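Local structure of enolase-phosphatase E1 (Saccharomyces cerevisiae, 2G80) at residues A[93-97]-A[98-102]; A[124-127]-A[128-132]. The protein probably catalyses, with a magnesium ion, the enolisation and dephosphorylation of 2,3-diketo-5-methylthiopentyl-1-phosphate to an acireductone in the methionine salvage pathway. One frame throughout, in Å; residues are numbered along the deposited sequence.

Contact 1 of 2, residues A[93-97]-A[98-102]; sequences LELVA and KDVKD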
loop_
_atom_site.group_PDB
_atom_site.type_symbol
_atom_site.label_atom_id
_atom_site.label_comp_id
_atom_site.label_asym_id
_atom_site.label_seq_id
_atom_site.Cartn_x
_atom_site.Cartn_y
_atom_site.Cartn_z
ATOM N N LEU A 93 7.017 -15.743 -12.210
ATOM C CA LEU A 93 8.268 -15.347 -11.524
ATOM C C LEU A 93 9.011 -14.249 -12.278
ATOM O O LEU A 93 9.631 -13.420 -11.646
ATOM C CB LEU A 93 9.176 -16.538 -11.323
ATOM C CG LEU A 93 8.572 -17.614 -10.434
ATOM C CD1 LEU A 93 9.386 -18.905 -10.545
ATOM C CD2 LEU A 93 8.449 -17.141 -9.013
ATOM N N GLU A 94 8.919 -14.246 -13.620
ATOM C CA GLU A 94 9.494 -13.199 -14.460
ATOM C C GLU A 94 8.788 -11.876 -14.227
ATOM O O GLU A 94 9.458 -10.849 -14.124
ATOM C CB GLU A 94 9.402 -13.568 -15.943
ATOM C CG GLU A 94 9.927 -12.524 -16.922
ATOM C CD GLU A 94 9.814 -12.943 -18.393
ATOM O OE1 GLU A 94 9.293 -14.045 -18.713
ATOM O OE2 GLU A 94 10.249 -12.132 -19.241
ATOM N N LEU A 95 7.453 -11.889 -14.180
ATOM C CA LEU A 95 6.676 -10.656 -13.938
ATOM C C LEU A 95 7.048 -9.977 -12.595
ATOM O O LEU A 95 7.128 -8.749 -12.531
ATOM C CB LEU A 95 5.165 -10.905 -13.976
ATOM C CG LEU A 95 4.488 -11.399 -15.282
ATOM C CD1 LEU A 95 3.053 -11.778 -14.964
ATOM C CD2 LEU A 95 4.508 -10.393 -16.389
ATOM N N VAL A 96 7.256 -10.793 -11.561
ATOM C CA VAL A 96 7.647 -10.325 -10.224
ATOM C C VAL A 96 9.054 -9.722 -10.306
ATOM O O VAL A 96 9.247 -8.583 -9.892
ATOM C CB VAL A 96 7.630 -11.461 -9.140
ATOM C CG1 VAL A 96 8.129 -10.944 -7.779
ATOM C CG2 VAL A 96 6.223 -12.046 -8.952
ATOM N N ALA A 97 9.998 -10.488 -10.864
ATOM C CA ALA A 97 11.403 -10.063 -11.034
ATOM C C ALA A 97 11.556 -8.763 -11.821
ATOM O O ALA A 97 12.419 -7.957 -11.497
ATOM C CB ALA A 97 12.231 -11.177 -11.716
ATOM N N LYS A 98 10.732 -8.575 -12.857
ATOM C CA LYS A 98 10.760 -7.353 -13.695
ATOM C C LYS A 98 9.783 -6.243 -13.234
ATOM O O LYS A 98 9.676 -5.226 -13.883
ATOM C CB LYS A 98 10.520 -7.734 -15.149
ATOM C CG LYS A 98 11.604 -8.659 -15.701
ATOM C CD LYS A 98 11.316 -9.043 -17.121
ATOM C CE LYS A 98 12.506 -9.721 -17.797
ATOM N NZ LYS A 98 12.139 -10.114 -19.177
ATOM N N ASP A 99 9.119 -6.446 -12.094
ATOM C CA ASP A 99 8.122 -5.542 -11.502
ATOM C C ASP A 99 6.992 -5.110 -12.465
ATOM O O ASP A 99 6.629 -3.931 -12.565
ATOM C CB ASP A 99 8.807 -4.334 -10.809
ATOM C CG ASP A 99 7.940 -3.735 -9.679
ATOM O OD1 ASP A 99 7.297 -4.508 -8.919
ATOM O OD2 ASP A 99 7.900 -2.492 -9.551
ATOM N N VAL A 100 6.437 -6.097 -13.164
ATOM C CA VAL A 100 5.404 -5.843 -14.158
ATOM C C VAL A 100 4.054 -5.707 -13.474
ATOM O O VAL A 100 3.665 -6.568 -12.714
ATOM C CB VAL A 100 5.344 -6.952 -15.252
ATOM C CG1 VAL A 100 4.228 -6.650 -16.276
ATOM C CG2 VAL A 100 6.694 -7.082 -15.952
ATOM N N LYS A 101 3.341 -4.634 -13.795
ATOM C CA LYS A 101 1.998 -4.359 -13.257
ATOM C C LYS A 101 0.953 -5.029 -14.177
ATOM O O LYS A 101 0.439 -4.421 -15.108
ATOM C CB LYS A 101 1.779 -2.837 -13.126
ATOM C CG LYS A 101 2.927 -2.067 -12.417
ATOM C CD LYS A 101 3.396 -2.741 -11.103
ATOM C CE LYS A 101 4.371 -1.863 -10.309
ATOM N NZ LYS A 101 5.554 -1.426 -11.110
ATOM N N ASP A 102 0.713 -6.311 -13.935
ATOM C CA ASP A 102 -0.282 -7.124 -14.643
ATOM C C ASP A 102 -1.383 -7.338 -13.595
ATOM O O ASP A 102 -1.072 -7.850 -12.523
ATOM C CB ASP A 102 0.372 -8.450 -15.117
ATOM C CG ASP A 102 -0.614 -9.471 -15.730
ATOM O OD1 ASP A 102 -1.849 -9.275 -15.750
ATOM O OD2 ASP A 102 -0.124 -10.541 -16.169
#

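Contact 2 of 2, residues A[124-127]-A[128-132]; sequences APVY and ADAID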
loop_
_atom_site.group_PDB
_atom_site.type_symbol
_atom_site.label_atom_id
_atom_site.label_comp_id
_atom_site.label_asym_id
_atom_site.label_seq_id
_atom_site.Cartn_x
_atom_site.Cartn_y
_atom_site.Cartn_z
ATOM N N ALA A 124 1.678 -6.834 8.600
ATOM C CA ALA A 124 2.148 -5.542 8.038
ATOM C C ALA A 124 2.824 -4.686 9.132
ATOM O O ALA A 124 2.165 -4.289 10.108
ATOM C CB ALA A 124 1.009 -4.794 7.376
ATOM N N PRO A 125 4.130 -4.384 8.973
ATOM C CA PRO A 125 4.881 -3.623 9.972
ATOM C C PRO A 125 4.608 -2.100 9.988
ATOM O O PRO A 125 5.497 -1.298 9.699
ATOM C CB PRO A 125 6.346 -3.932 9.593
ATOM C CG PRO A 125 6.331 -4.124 8.154
ATOM C CD PRO A 125 4.980 -4.691 7.800
ATOM N N VAL A 126 3.419 -1.680 10.397
ATOM C CA VAL A 126 3.116 -0.257 10.461
ATOM C C VAL A 126 3.833 0.370 11.647
ATOM O O VAL A 126 3.803 -0.166 12.754
ATOM C CB VAL A 126 1.614 -0.002 10.490
ATOM C CG1 VAL A 126 1.285 1.504 10.596
ATOM C CG2 VAL A 126 0.957 -0.621 9.223
ATOM N N TYR A 127 4.437 1.539 11.430
ATOM C CA TYR A 127 5.164 2.237 12.498
ATOM C C TYR A 127 4.228 2.533 13.657
ATOM O O TYR A 127 3.084 2.942 13.439
ATOM C CB TYR A 127 5.824 3.534 12.004
ATOM C CG TYR A 127 6.886 3.335 10.945
ATOM C CD1 TYR A 127 8.149 2.819 11.271
ATOM C CD2 TYR A 127 6.654 3.684 9.625
ATOM C CE1 TYR A 127 9.127 2.634 10.280
ATOM C CE2 TYR A 127 7.645 3.511 8.627
ATOM C CZ TYR A 127 8.867 3.005 8.965
ATOM O OH TYR A 127 9.819 2.852 7.993
ATOM N N ALA A 128 4.712 2.333 14.890
ATOM C CA ALA A 128 3.868 2.544 16.083
ATOM C C ALA A 128 3.165 3.940 16.114
ATOM O O ALA A 128 1.966 4.039 16.346
ATOM C CB ALA A 128 4.647 2.306 17.313
ATOM N N ASP A 129 3.910 4.991 15.802
ATOM C CA ASP A 129 3.361 6.341 15.752
ATOM C C ASP A 129 2.315 6.543 14.616
ATOM O O ASP A 129 1.454 7.411 14.715
ATOM C CB ASP A 129 4.488 7.371 15.612
ATOM C CG ASP A 129 5.195 7.279 14.273
ATOM O OD1 ASP A 129 5.908 6.276 14.078
ATOM O OD2 ASP A 129 5.022 8.196 13.423
ATOM N N ALA A 130 2.419 5.775 13.536
ATOM C CA ALA A 130 1.429 5.853 12.433
ATOM C C ALA A 130 0.135 5.161 12.861
ATOM O O ALA A 130 -0.939 5.579 12.453
ATOM C CB ALA A 130 1.982 5.250 11.134
ATOM N N ILE A 131 0.254 4.085 13.655
ATOM C CA ILE A 131 -0.899 3.385 14.241
ATOM C C ILE A 131 -1.684 4.340 15.146
ATOM O O ILE A 131 -2.899 4.407 15.048
ATOM C CB ILE A 131 -0.488 2.075 15.057
ATOM C CG1 ILE A 131 0.012 0.984 14.105
ATOM C CG2 ILE A 131 -1.663 1.511 15.837
ATOM C CD1 ILE A 131 0.677 -0.207 14.823
ATOM N N ASP A 132 -0.981 5.023 16.040
ATOM C CA ASP A 132 -1.581 5.980 16.986
ATOM C C ASP A 132 -2.249 7.152 16.268
ATOM O O ASP A 132 -3.310 7.597 16.684
ATOM C CB ASP A 132 -0.525 6.555 17.939
ATOM C CG ASP A 132 0.068 5.530 18.890
ATOM O OD1 ASP A 132 -0.476 4.405 19.078
ATOM O OD2 ASP A 132 1.117 5.883 19.473
#

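Contact 1 of 2, residues A[93-97]-A[98-102]
Lys98, the first residue beyond helix 85-97, reaches back over its last turn to Glu94. Lys98 CB and Lys98 CG each lie 3.4 Å from Glu94 O. Further out, Lys98 CD runs alongside Glu94 CG at 3.8 Å, and CE approaches both Glu94 CG and Glu94 OE2. At the tip, Lys98 NZ meets Glu94 OE2 on its anti side, 17° out of the carboxylate plane, in a salt bridge of 2.8 Å. Glu94 presents the oxygen by a fully extended chain, CG anti to the backbone N (chi1 178°). An alanine in place of Glu94 would probably leave the Lys98 ammonium without this charged mate and the Lys98 methylenes without the CG they lie against.

The backbone ends the helix in a Schellman motif. Val100 N donates to Leu95 O at 2.8 Å, almost straight at 173°, while Asp99 N donates to Val96 O at 3.1 Å from above the carbonyl plane; Asp99, with positive phi, is the C-prime residue. The reversal sets Val100 beside the helix, where Leu95 CD2 meets Val100 CB at 3.7 Å, and Leu95 CD1 touches Asp102 OD2 at 3.6 Å. Asp102 OD1 caps Ile104 N at the start of helix 103-118. Leu95 also touches Leu105 of that helix, while Val96 packs on Phe56 of helix 46-65. The turn thus joins two helices of the insertion between strands 33-36 and 140-143, consistent with a HAD C1 cap.

Contact 2 of 2, residues A[124-127]-A[128-132]
Tyr127 O is the acceptor shared by the first helical turn: Ile131 N donates to it at 3.1 Å, nearly along the C=O axis, and Ala130 N lies at 2.9 Å in a weak bond bent to 127°. The methyl of Ala130 sits close by, with Ala130 CB to Tyr127 O at 3.4 Å. On the apolar flank, Val126 CG1 touches two helix residues, meeting Ala130 CB at 3.8 Å and Ile131 CG1 at 3.8 Å. With CG1 anti to the backbone N (chi1 178°), Val126 sends this branch to the helix.

Tyr127 is the N-cap residue of helix 128-136, which leads into strand 140-143 of the parallel sheet of this HAD-like fold. Two residues before Tyr127, Pro125 is the centre of an inverse gamma turn, closed by Val126 N to Ala124 O at 2.9 Å.

Asp129, with CG between the backbone N and the carbonyl carbon (chi1 67°), brings OD1 to 3.4 Å from Tyr127 CB. Its OD2 is gripped from elsewhere in the chain, by a salt bridge to Arg232 and a hydrogen bond from Phe250 N. Arg232 also makes a cation-pi contact with the Tyr127 ring, so one guanidinium group joins the carboxylate and the aromatic ring. Beyond the apolar flank, Val126 touches Val158 and Ile131 touches Pro161; the backbone of Tyr127 is hydrogen-bonded to that of Val42.

How the contacts relate
Contact 1 closes before contact 2 opens along the chain, with helix 103-118 running between them. Their centres are about 28 Å apart and their nearest atoms about 17 Å, so they do not touch, and they lie on opposite sides of the chain's centre. Contact 1 marks the end of helix 85-97, within the helical insertion between strands 33-36 and 140-143 that is consistent with a cap. Contact 2 lies at the return from it into the parallel-sheet core, at the start of helix 128-136. The Asp99 side chain is about 13 Å from the bound magnesium ion and that of Tyr127 about 10 Å; neither contact supplies its protein ligands, Asp37, Glu39 and Asp212.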